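Glutathione S-transferase, N-terminal domain protein (Pseudomonas putida, PDB 4NAX) binds oxidized glutathione disulfide, one molecule per subunit, and probably acts as a glutathione transferase of the GST superfamily. Local coordinates at residues A[35-40]-A[96-101]. Numbering follows the deposited sequence.
Sequences SIMLEE and YLAEKS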
ATOM      1  N   SER A  35     -13.292  -6.961  -7.617  1.00 12.25           N
ATOM      2  CA  SER A  35     -14.545  -7.624  -7.970  1.00 12.26           C
ATOM      3  C   SER A  35     -15.404  -7.934  -6.727  1.00 12.73           C
ATOM      4  O   SER A  35     -16.625  -7.740  -6.752  1.00 13.61           O
ATOM      5  CB  SER A  35     -14.304  -8.853  -8.830  1.00 13.09           C
ATOM      6  OG  SER A  35     -13.308  -9.652  -8.216  1.00 13.18           O
ATOM      7  N   ILE A  36     -14.784  -8.385  -5.642  1.00 12.17           N
ATOM      8  CA  ILE A  36     -15.522  -8.586  -4.411  1.00 12.71           C
ATOM      9  C   ILE A  36     -16.179  -7.275  -3.972  1.00 12.91           C
ATOM     10  O   ILE A  36     -17.362  -7.243  -3.617  1.00 13.82           O
ATOM     11  CB  ILE A  36     -14.636  -9.161  -3.291  1.00 12.67           C
ATOM     12  CG1 ILE A  36     -14.259 -10.601  -3.612  1.00 13.49           C
ATOM     13  CG2 ILE A  36     -15.371  -9.092  -1.956  1.00 13.79           C
ATOM     14  CD1 ILE A  36     -13.189 -11.167  -2.718  1.00 13.53           C
ATOM     15  N   MET A  37     -15.417  -6.183  -3.974  1.00 12.70           N
ATOM     16  CA  MET A  37     -15.962  -4.910  -3.567  1.00 12.82           C
ATOM     17  C   MET A  37     -17.185  -4.518  -4.409  1.00 13.15           C
ATOM     18  O   MET A  37     -18.202  -4.100  -3.866  1.00 14.09           O
ATOM     19  CB  MET A  37     -14.876  -3.838  -3.681  1.00 13.35           C
ATOM     20  CG  MET A  37     -15.329  -2.442  -3.305  1.00 14.15           C
ATOM     21  SD  MET A  37     -15.804  -2.328  -1.572  1.00 14.43           S
ATOM     22  CE  MET A  37     -16.016  -0.555  -1.463  1.00 13.93           C
ATOM     23  N   LEU A  38     -17.066  -4.644  -5.727  1.00 12.76           N
ATOM     24  CA  LEU A  38     -18.152  -4.287  -6.621  1.00 13.32           C
ATOM     25  C   LEU A  38     -19.384  -5.153  -6.367  1.00 14.31           C
ATOM     26  O   LEU A  38     -20.525  -4.648  -6.356  1.00 15.26           O
ATOM     27  CB  LEU A  38     -17.695  -4.400  -8.068  1.00 13.96           C
ATOM     28  CG  LEU A  38     -16.696  -3.306  -8.474  1.00 13.22           C
ATOM     29  CD1 LEU A  38     -15.927  -3.717  -9.716  1.00 14.32           C
ATOM     30  CD2 LEU A  38     -17.408  -1.981  -8.678  1.00 15.25           C
ATOM     31  N   GLU A  39     -19.156  -6.447  -6.139  1.00 14.26           N
ATOM     32  CA  GLU A  39     -20.266  -7.345  -5.797  1.00 14.60           C
ATOM     33  C   GLU A  39     -20.925  -6.958  -4.478  1.00 15.98           C
ATOM     34  O   GLU A  39     -22.146  -7.039  -4.337  1.00 17.79           O
ATOM     35  CB  GLU A  39     -19.791  -8.808  -5.752  1.00 15.81           C
ATOM     36  CG  GLU A  39     -19.341  -9.367  -7.093  1.00 16.18           C
ATOM     37  CD  GLU A  39     -20.474  -9.585  -8.073  1.00 17.54           C
ATOM     38  OE1 GLU A  39     -21.586  -9.953  -7.645  1.00 22.82           O
ATOM     39  OE2 GLU A  39     -20.242  -9.413  -9.288  1.00 18.70           O
ATOM     40  N   GLU A  40     -20.127  -6.592  -3.478  1.00 14.62           N
ATOM     41  CA  GLU A  40     -20.660  -6.218  -2.154  1.00 14.70           C
ATOM     42  C   GLU A  40     -21.541  -4.966  -2.224  1.00 15.79           C
ATOM     43  O   GLU A  40     -22.565  -4.908  -1.560  1.00 17.90           O
ATOM     44  CB  GLU A  40     -19.534  -5.939  -1.155  1.00 16.30           C
ATOM     45  CG  GLU A  40     -18.738  -7.160  -0.721  1.00 15.00           C
ATOM     46  CD  GLU A  40     -19.423  -8.056   0.317  1.00 16.38           C
ATOM     47  OE1 GLU A  40     -20.651  -7.942   0.599  1.00 18.60           O
ATOM     48  OE2 GLU A  40     -18.728  -8.957   0.843  1.00 15.83           O
ATOM     49  N   TYR A  96     -11.623   4.451  -3.408  1.00 12.34           N
ATOM     50  CA  TYR A  96     -12.482   5.154  -4.358  1.00 13.03           C
ATOM     51  C   TYR A  96     -13.929   4.606  -4.341  1.00 12.59           C
ATOM     52  O   TYR A  96     -14.899   5.359  -4.219  1.00 13.49           O
ATOM     53  CB  TYR A  96     -11.917   5.054  -5.777  1.00 12.55           C
ATOM     54  CG  TYR A  96     -12.876   5.579  -6.823  1.00 12.39           C
ATOM     55  CD1 TYR A  96     -13.196   6.926  -6.881  1.00 14.44           C
ATOM     56  CD2 TYR A  96     -13.502   4.734  -7.732  1.00 12.79           C
ATOM     57  CE1 TYR A  96     -14.106   7.413  -7.803  1.00 14.78           C
ATOM     58  CE2 TYR A  96     -14.397   5.219  -8.667  1.00 14.03           C
ATOM     59  CZ  TYR A  96     -14.700   6.565  -8.702  1.00 13.72           C
ATOM     60  OH  TYR A  96     -15.567   7.092  -9.634  1.00 15.48           O
ATOM     61  N   LEU A  97     -14.060   3.286  -4.446  1.00 12.67           N
ATOM     62  CA  LEU A  97     -15.381   2.681  -4.487  1.00 13.18           C
ATOM     63  C   LEU A  97     -16.134   2.818  -3.181  1.00 12.68           C
ATOM     64  O   LEU A  97     -17.353   2.994  -3.194  1.00 13.79           O
ATOM     65  CB  LEU A  97     -15.295   1.209  -4.892  1.00 12.80           C
ATOM     66  CG  LEU A  97     -14.844   0.959  -6.323  1.00 13.29           C
ATOM     67  CD1 LEU A  97     -14.662  -0.537  -6.552  1.00 14.50           C
ATOM     68  CD2 LEU A  97     -15.813   1.524  -7.351  1.00 15.22           C
ATOM     69  N   ALA A  98     -15.432   2.741  -2.056  1.00 12.51           N
ATOM     70  CA  ALA A  98     -16.066   2.936  -0.762  1.00 13.08           C
ATOM     71  C   ALA A  98     -16.604   4.360  -0.629  1.00 13.68           C
ATOM     72  O   ALA A  98     -17.707   4.572  -0.112  1.00 14.96           O
ATOM     73  CB  ALA A  98     -15.091   2.648   0.352  1.00 13.36           C
ATOM     74  N   GLU A  99     -15.811   5.325  -1.077  1.00 13.69           N
ATOM     75  CA  GLU A  99     -16.194   6.733  -0.969  1.00 13.95           C
ATOM     76  C   GLU A  99     -17.301   7.102  -1.966  1.00 14.66           C
ATOM     77  O   GLU A  99     -18.206   7.878  -1.651  1.00 17.13           O
ATOM     78  CB  GLU A  99     -14.950   7.624  -1.141  1.00 13.83           C
ATOM     79  CG  GLU A  99     -14.036   7.452   0.078  1.00 14.67           C
ATOM     80  CD  GLU A  99     -12.692   8.133   0.001  1.00 15.97           C
ATOM     81  OE1 GLU A  99     -12.293   8.644  -1.066  1.00 16.54           O
ATOM     82  OE2 GLU A  99     -11.998   8.133   1.048  1.00 15.84           O
ATOM     83  N   LYS A 100     -17.252   6.503  -3.150  1.00 14.56           N
ATOM     84  CA  LYS A 100     -18.268   6.699  -4.167  1.00 15.35           C
ATOM     85  C   LYS A 100     -19.618   6.178  -3.697  1.00 15.83           C
ATOM     86  O   LYS A 100     -20.644   6.829  -3.877  1.00 18.17           O
ATOM     87  CB  LYS A 100     -17.861   5.969  -5.447  1.00 14.91           C
ATOM     88  CG  LYS A 100     -18.863   6.035  -6.587  1.00 16.75           C
ATOM     89  CD  LYS A 100     -18.405   5.134  -7.740  1.00 17.27           C
ATOM     90  CE  LYS A 100     -19.434   4.994  -8.835  1.00 20.07           C
ATOM     91  NZ  LYS A 100     -19.422   6.139  -9.763  1.00 19.04           N
ATOM     92  N   SER A 101     -19.601   4.996  -3.105  1.00 15.62           N
ATOM     93  CA  SER A 101     -20.828   4.289  -2.715  1.00 15.78           C
ATOM     94  C   SER A 101     -21.327   4.618  -1.310  1.00 15.82           C
ATOM     95  O   SER A 101     -22.475   4.331  -0.960  1.00 18.96           O
ATOM     96  CB  SER A 101     -20.591   2.785  -2.795  1.00 15.70           C
ATOM     97  OG  SER A 101     -19.660   2.332  -1.822  1.00 16.01           O
TER
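M37 swings CG out opposite its backbone N (chi1 179°) and bends at chi2, which lays CG against L97 and brings the terminal methyl CE to L97 and A98, while L97, its CG anti to the carbonyl carbon (chi1 -67°), reaches back the other way. The two side chains slide past each other in opposite directions, M37 CG lying 3.8 Å from L97 CD1. The methyl of M37 goes further and ends on the backbone of the second helix: CE sits 3.4 Å from A98 N and 3.8 Å from A98 CB. The next residue, L38, crosses L97 at about a right angle, its CD2 meeting the same L97 CD1 at 3.8 Å, so one methyl of L97 touches both M37 and L38. No hydrogen bond links the two segments; the buried contact is van der Waals, made by apolar side chains and one methyl against a backbone amide. Beside it, L97 O accepts both S101 N and S101 OG, from opposite faces of its carbonyl plane, the hydroxyl at 2.8 Å. Shortening M37 to an alanine removes CG, SD and CE, which would probably leave the A98 backbone without its methyl contact, L97 CD1 with L38 CD2 but no CG against it, and a gap between the segments. I180 and I183 of helix 180-193 also pack on M37, and I180 touches A98, joining the pair to the C-terminal domain. The segment axes run nearly parallel, 12° apart and 10.7 Å at closest approach, as expected for helices 31-41 and 90-101, which lie side by side on one face of the mixed sheet in the thioredoxin-like N-terminal domain of glutathione transferases.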